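Local structure of DsbA family protein (Salmonella typhimurium, 7JVE) at residues P79-F89 / F213-Q224. The protein acts as a trimeric thioredoxin-like enzyme with both thiol oxidase and disulfide isomerase activities, encoded in a fimbrial operon. Numbering follows the deposited sequence.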
ATOM      1  N   PRO A  79      12.816 -31.911 -20.699  1.00 30.70           N
ATOM      2  CA  PRO A  79      14.071 -32.551 -21.135  1.00 34.85           C
ATOM      3  C   PRO A  79      15.293 -31.859 -20.542  1.00 37.81           C
ATOM      4  O   PRO A  79      15.331 -30.630 -20.396  1.00 32.76           O
ATOM      5  CB  PRO A  79      14.036 -32.429 -22.664  1.00 30.55           C
ATOM      6  CG  PRO A  79      12.915 -31.487 -22.994  1.00 36.04           C
ATOM      7  CD  PRO A  79      12.033 -31.323 -21.800  1.00 32.94           C
ATOM      8  N   ASN A  80      16.293 -32.672 -20.184  1.00 36.36           N
ATOM      9  CA  ASN A  80      17.498 -32.120 -19.568  1.00 40.52           C
ATOM     10  C   ASN A  80      18.238 -31.189 -20.515  1.00 40.97           C
ATOM     11  O   ASN A  80      18.887 -30.242 -20.060  1.00 39.53           O
ATOM     12  CB  ASN A  80      18.448 -33.229 -19.109  1.00 34.74           C
ATOM     13  CG  ASN A  80      17.800 -34.173 -18.128  1.00 43.31           C
ATOM     14  OD1 ASN A  80      17.124 -33.757 -17.169  1.00 37.34           O
ATOM     15  ND2 ASN A  80      18.019 -35.464 -18.344  1.00 50.83           N
ATOM     16  N   GLU A  81      18.177 -31.463 -21.821  1.00 38.83           N
ATOM     17  CA  GLU A  81      18.817 -30.654 -22.850  1.00 42.38           C
ATOM     18  C   GLU A  81      17.830 -29.732 -23.559  1.00 40.59           C
ATOM     19  O   GLU A  81      18.112 -29.280 -24.675  1.00 39.99           O
ATOM     20  CB  GLU A  81      19.514 -31.540 -23.884  1.00 44.55           C
ATOM     21  CG  GLU A  81      20.588 -32.483 -23.339  1.00 54.02           C
ATOM     22  CD  GLU A  81      21.542 -31.796 -22.370  1.00 66.81           C
ATOM     23  OE1 GLU A  81      21.575 -30.543 -22.350  1.00 72.07           O
ATOM     24  OE2 GLU A  81      22.252 -32.510 -21.621  1.00 72.45           O
ATOM     25  N   ALA A  82      16.681 -29.451 -22.943  1.00 35.52           N
ATOM     26  CA  ALA A  82      15.758 -28.460 -23.481  1.00 35.28           C
ATOM     27  C   ALA A  82      16.494 -27.199 -23.909  1.00 39.49           C
ATOM     28  O   ALA A  82      17.488 -26.787 -23.294  1.00 41.00           O
ATOM     29  CB  ALA A  82      14.691 -28.077 -22.451  1.00 29.39           C
ATOM     30  N   LYS A  83      15.965 -26.554 -24.953  1.00 36.07           N
ATOM     31  CA  LYS A  83      16.617 -25.347 -25.432  1.00 36.57           C
ATOM     32  C   LYS A  83      16.360 -24.188 -24.483  1.00 37.53           C
ATOM     33  O   LYS A  83      17.219 -23.311 -24.342  1.00 37.93           O
ATOM     34  CB  LYS A  83      16.152 -24.969 -26.833  1.00 39.88           C
ATOM     35  CG  LYS A  83      17.039 -23.871 -27.409  1.00 50.81           C
ATOM     36  CD  LYS A  83      16.731 -23.459 -28.823  1.00 62.30           C
ATOM     37  CE  LYS A  83      17.822 -22.493 -29.363  1.00 65.95           C
ATOM     38  NZ  LYS A  83      17.456 -22.011 -30.736  1.00 70.27           N
ATOM     39  N   ALA A  84      15.217 -24.190 -23.784  1.00 33.69           N
ATOM     40  CA  ALA A  84      14.904 -23.150 -22.810  1.00 31.64           C
ATOM     41  C   ALA A  84      14.638 -23.740 -21.429  1.00 30.86           C
ATOM     42  O   ALA A  84      14.079 -24.837 -21.286  1.00 29.72           O
ATOM     43  CB  ALA A  84      13.695 -22.316 -23.238  1.00 31.02           C
ATOM     44  N   ALA A  85      15.022 -22.973 -20.412  1.00 28.59           N
ATOM     45  CA  ALA A  85      14.767 -23.327 -19.027  1.00 27.18           C
ATOM     46  C   ALA A  85      14.032 -22.200 -18.309  1.00 26.67           C
ATOM     47  O   ALA A  85      14.212 -21.010 -18.597  1.00 24.57           O
ATOM     48  CB  ALA A  85      16.065 -23.655 -18.283  1.00 26.11           C
ATOM     49  N   VAL A  86      13.196 -22.606 -17.361  1.00 29.26           N
ATOM     50  CA  VAL A  86      12.488 -21.713 -16.457  1.00 24.91           C
ATOM     51  C   VAL A  86      12.910 -22.137 -15.066  1.00 22.44           C
ATOM     52  O   VAL A  86      12.600 -23.254 -14.640  1.00 25.47           O
ATOM     53  CB  VAL A  86      10.965 -21.809 -16.628  1.00 25.94           C
ATOM     54  CG1 VAL A  86      10.244 -20.940 -15.588  1.00 20.16           C
ATOM     55  CG2 VAL A  86      10.577 -21.437 -18.040  1.00 22.27           C
ATOM     56  N   VAL A  87      13.645 -21.275 -14.373  1.00 23.02           N
ATOM     57  CA  VAL A  87      14.172 -21.562 -13.046  1.00 22.60           C
ATOM     58  C   VAL A  87      13.287 -20.846 -12.038  1.00 23.49           C
ATOM     59  O   VAL A  87      13.075 -19.634 -12.148  1.00 21.80           O
ATOM     60  CB  VAL A  87      15.639 -21.107 -12.927  1.00 23.47           C
ATOM     61  CG1 VAL A  87      16.225 -21.514 -11.582  1.00 21.40           C
ATOM     62  CG2 VAL A  87      16.461 -21.674 -14.057  1.00 21.56           C
ATOM     63  N   MET A  88      12.749 -21.581 -11.062  1.00 24.75           N
ATOM     64  CA  MET A  88      11.755 -21.010 -10.159  1.00 21.33           C
ATOM     65  C   MET A  88      12.253 -21.039  -8.720  1.00 22.47           C
ATOM     66  O   MET A  88      12.460 -22.116  -8.145  1.00 22.53           O
ATOM     67  CB  MET A  88      10.403 -21.721 -10.282  1.00 22.60           C
ATOM     68  CG  MET A  88       9.847 -21.773 -11.705  1.00 23.61           C
ATOM     69  SD  MET A  88       8.605 -23.054 -12.042  1.00 33.70           S
ATOM     70  CE  MET A  88       9.509 -24.577 -11.732  1.00 28.28           C
ATOM     71  N   PHE A  89      12.448 -19.844  -8.157  1.00 21.42           N
ATOM     72  CA  PHE A  89      12.730 -19.647  -6.742  1.00 20.61           C
ATOM     73  C   PHE A  89      11.410 -19.461  -5.994  1.00 22.99           C
ATOM     74  O   PHE A  89      10.643 -18.535  -6.283  1.00 20.53           O
ATOM     75  CB  PHE A  89      13.641 -18.437  -6.555  1.00 21.36           C
ATOM     76  CG  PHE A  89      15.018 -18.634  -7.124  1.00 20.93           C
ATOM     77  CD1 PHE A  89      15.229 -18.568  -8.496  1.00 17.37           C
ATOM     78  CD2 PHE A  89      16.096 -18.940  -6.280  1.00 19.20           C
ATOM     79  CE1 PHE A  89      16.508 -18.743  -9.026  1.00 21.31           C
ATOM     80  CE2 PHE A  89      17.371 -19.125  -6.789  1.00 19.12           C
ATOM     81  CZ  PHE A  89      17.592 -19.026  -8.174  1.00 18.62           C
ATOM     82  N   PHE A 213      17.914 -12.278  -5.116  1.00 23.76           N
ATOM     83  CA  PHE A 213      16.549 -12.748  -4.882  1.00 22.37           C
ATOM     84  C   PHE A 213      16.277 -13.058  -3.415  1.00 22.65           C
ATOM     85  O   PHE A 213      15.306 -13.762  -3.113  1.00 22.39           O
ATOM     86  CB  PHE A 213      16.264 -14.040  -5.670  1.00 20.84           C
ATOM     87  CG  PHE A 213      16.288 -13.890  -7.174  1.00 20.90           C
ATOM     88  CD1 PHE A 213      16.019 -12.678  -7.778  1.00 19.34           C
ATOM     89  CD2 PHE A 213      16.549 -14.997  -7.976  1.00 19.53           C
ATOM     90  CE1 PHE A 213      16.012 -12.565  -9.151  1.00 21.46           C
ATOM     91  CE2 PHE A 213      16.563 -14.880  -9.347  1.00 19.98           C
ATOM     92  CZ  PHE A 213      16.305 -13.665  -9.935  1.00 20.96           C
ATOM     93  N   SER A 214      17.133 -12.631  -2.496  1.00 25.02           N
ATOM     94  CA  SER A 214      16.951 -13.037  -1.102  1.00 25.54           C
ATOM     95  C   SER A 214      15.596 -12.569  -0.583  1.00 27.54           C
ATOM     96  O   SER A 214      15.271 -11.377  -0.631  1.00 24.26           O
ATOM     97  CB  SER A 214      18.073 -12.485  -0.231  1.00 25.72           C
ATOM     98  OG  SER A 214      18.123 -13.188   0.994  1.00 26.24           O
ATOM     99  N   GLY A 215      14.793 -13.513  -0.093  1.00 26.74           N
ATOM    100  CA  GLY A 215      13.487 -13.147   0.402  1.00 22.40           C
ATOM    101  C   GLY A 215      12.451 -12.855  -0.660  1.00 21.71           C
ATOM    102  O   GLY A 215      11.335 -12.490  -0.304  1.00 26.05           O
ATOM    103  N   THR A 216      12.771 -13.008  -1.941  1.00 24.56           N
ATOM    104  CA  THR A 216      11.878 -12.597  -3.027  1.00 23.85           C
ATOM    105  C   THR A 216      11.764 -13.696  -4.079  1.00 24.18           C
ATOM    106  O   THR A 216      12.708 -13.895  -4.876  1.00 23.82           O
ATOM    107  CB  THR A 216      12.340 -11.276  -3.655  1.00 25.18           C
ATOM    108  OG1 THR A 216      13.588 -11.456  -4.322  1.00 26.33           O
ATOM    109  CG2 THR A 216      12.485 -10.129  -2.595  1.00 21.45           C
ATOM    110  N   PRO A 217      10.642 -14.407  -4.150  1.00 21.55           N
ATOM    111  CA  PRO A 217      10.457 -15.405  -5.214  1.00 20.09           C
ATOM    112  C   PRO A 217      10.561 -14.782  -6.603  1.00 20.15           C
ATOM    113  O   PRO A 217      10.221 -13.613  -6.811  1.00 19.15           O
ATOM    114  CB  PRO A 217       9.048 -15.948  -4.948  1.00 20.12           C
ATOM    115  CG  PRO A 217       8.825 -15.687  -3.473  1.00 28.92           C
ATOM    116  CD  PRO A 217       9.473 -14.325  -3.259  1.00 23.28           C
ATOM    117  N   ALA A 218      11.034 -15.583  -7.564  1.00 16.95           N
ATOM    118  CA  ALA A 218      11.320 -15.083  -8.908  1.00 21.18           C
ATOM    119  C   ALA A 218      11.459 -16.238  -9.884  1.00 22.30           C
ATOM    120  O   ALA A 218      11.703 -17.388  -9.496  1.00 21.04           O
ATOM    121  CB  ALA A 218      12.602 -14.232  -8.955  1.00 20.05           C
ATOM    122  N   PHE A 219      11.292 -15.903 -11.162  1.00 25.84           N
ATOM    123  CA  PHE A 219      11.542 -16.780 -12.300  1.00 23.76           C
ATOM    124  C   PHE A 219      12.728 -16.242 -13.081  1.00 24.26           C
ATOM    125  O   PHE A 219      12.821 -15.030 -13.300  1.00 25.46           O
ATOM    126  CB  PHE A 219      10.347 -16.837 -13.266  1.00 20.37           C
ATOM    127  CG  PHE A 219       9.099 -17.410 -12.672  1.00 25.29           C
ATOM    128  CD1 PHE A 219       8.173 -16.580 -12.048  1.00 23.86           C
ATOM    129  CD2 PHE A 219       8.834 -18.765 -12.749  1.00 23.72           C
ATOM    130  CE1 PHE A 219       7.021 -17.092 -11.506  1.00 24.89           C
ATOM    131  CE2 PHE A 219       7.671 -19.290 -12.197  1.00 26.19           C
ATOM    132  CZ  PHE A 219       6.767 -18.455 -11.570  1.00 22.33           C
ATOM    133  N   VAL A 220      13.603 -17.142 -13.531  1.00 20.41           N
ATOM    134  CA  VAL A 220      14.598 -16.848 -14.554  1.00 21.94           C
ATOM    135  C   VAL A 220      14.318 -17.733 -15.758  1.00 25.85           C
ATOM    136  O   VAL A 220      14.313 -18.970 -15.649  1.00 26.06           O
ATOM    137  CB  VAL A 220      16.039 -17.069 -14.077  1.00 22.59           C
ATOM    138  CG1 VAL A 220      17.002 -16.475 -15.118  1.00 23.44           C
ATOM    139  CG2 VAL A 220      16.254 -16.471 -12.697  1.00 21.86           C
ATOM    140  N   VAL A 221      14.121 -17.102 -16.907  1.00 24.65           N
ATOM    141  CA  VAL A 221      13.852 -17.782 -18.164  1.00 23.78           C
ATOM    142  C   VAL A 221      15.000 -17.456 -19.115  1.00 27.62           C
ATOM    143  O   VAL A 221      15.281 -16.280 -19.374  1.00 27.35           O
ATOM    144  CB  VAL A 221      12.499 -17.355 -18.746  1.00 24.78           C
ATOM    145  CG1 VAL A 221      12.116 -18.251 -19.914  1.00 24.60           C
ATOM    146  CG2 VAL A 221      11.427 -17.363 -17.621  1.00 21.22           C
ATOM    147  N   MET A 222      15.658 -18.488 -19.632  1.00 27.12           N
ATOM    148  CA  MET A 222      16.902 -18.305 -20.361  1.00 28.95           C
ATOM    149  C   MET A 222      17.176 -19.524 -21.223  1.00 32.17           C
ATOM    150  O   MET A 222      16.743 -20.636 -20.883  1.00 29.45           O
ATOM    151  CB  MET A 222      18.058 -18.061 -19.388  1.00 29.05           C
ATOM    152  CG  MET A 222      18.362 -19.260 -18.527  1.00 30.09           C
ATOM    153  SD  MET A 222      19.520 -18.930 -17.186  1.00 33.31           S
ATOM    154  CE  MET A 222      20.786 -17.948 -18.002  1.00 32.24           C
ATOM    155  N   PRO A 223      17.876 -19.354 -22.345  1.00 34.80           N
ATOM    156  CA  PRO A 223      18.377 -20.516 -23.083  1.00 39.46           C
ATOM    157  C   PRO A 223      19.398 -21.262 -22.242  1.00 36.26           C
ATOM    158  O   PRO A 223      20.117 -20.676 -21.433  1.00 34.33           O
ATOM    159  CB  PRO A 223      19.033 -19.906 -24.336  1.00 39.08           C
ATOM    160  CG  PRO A 223      18.572 -18.474 -24.364  1.00 38.79           C
ATOM    161  CD  PRO A 223      18.348 -18.090 -22.934  1.00 35.52           C
ATOM    162  N   GLN A 224      19.463 -22.573 -22.448  1.00 40.31           N
ATOM    163  CA  GLN A 224      20.392 -23.368 -21.664  1.00 40.31           C
ATOM    164  C   GLN A 224      21.801 -23.323 -22.238  1.00 45.28           C
ATOM    165  O   GLN A 224      22.770 -23.380 -21.474  1.00 47.45           O
ATOM    166  CB  GLN A 224      19.893 -24.807 -21.574  1.00 42.18           C
ATOM    167  CG  GLN A 224      18.606 -24.993 -20.764  1.00 34.86           C
ATOM    168  CD  GLN A 224      18.593 -26.322 -20.041  1.00 35.90           C
ATOM    169  OE1 GLN A 224      18.891 -26.388 -18.857  1.00 36.45           O
ATOM    170  NE2 GLN A 224      18.284 -27.396 -20.766  1.00 33.41           N
TER
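Strands 84-89 and 218-223 run antiparallel, their axes 4.6 Å apart at closest approach, and the hydrogen-bonded pairs A85-M222, V87-V220 and F89-A218 each close with two reciprocal N-H...O bonds, the shortest from V87 N to V220 O at 2.7 Å. On the face that carries A85, V87 and F89, the F89 and F213 rings form a T-shaped pair, planes at 66°: the edge of F213 is directed at the face of F89, and CD2 of F213 sits over the centre of that ring, 3.8 Å from F89 CD1. With CG anti to the carbonyl carbon (chi1 -67°), the F89 ring presents one face to F213, and A218 O lies near its plane at the edge, while A218 CB covers a face of F213. The other face of the sheet holds V86, M88, F219 and V221. M88 CG packs obliquely against the F219 ring, 3.3 Å from CE2, while its sulfur reaches the ring edge in a Met-aromatic contact. V86 divides its branches, CG1 meeting F219 CD2 and CG2 lying beside V221 CG1 at 4.0 Å. Helices 95-110 and 242-253 cover this face, V104 and L245 touching F219. The pairing joins two interior strands of the thioredoxin-fold sheet. Before strand 218-223, P217 packs on W96 and on C97, disulfide-bonded to C94 in the CxxC pair at the N-terminus of helix 95-110; thioredoxin-fold enzymes usually carry a cis-proline here, but the T216-P217 peptide is trans. At the far end Q224 spans the turn 79-82: its NE2 gives a nearly straight bond to A82 O (2.7 Å), on a lone pair and in the amide plane, and a second to N80 O (3.0 Å) from above the carbonyl plane. R115 hydrogen-bonds Q224 OE1, which together with the two NE2 bonds fixes the amide's rotation.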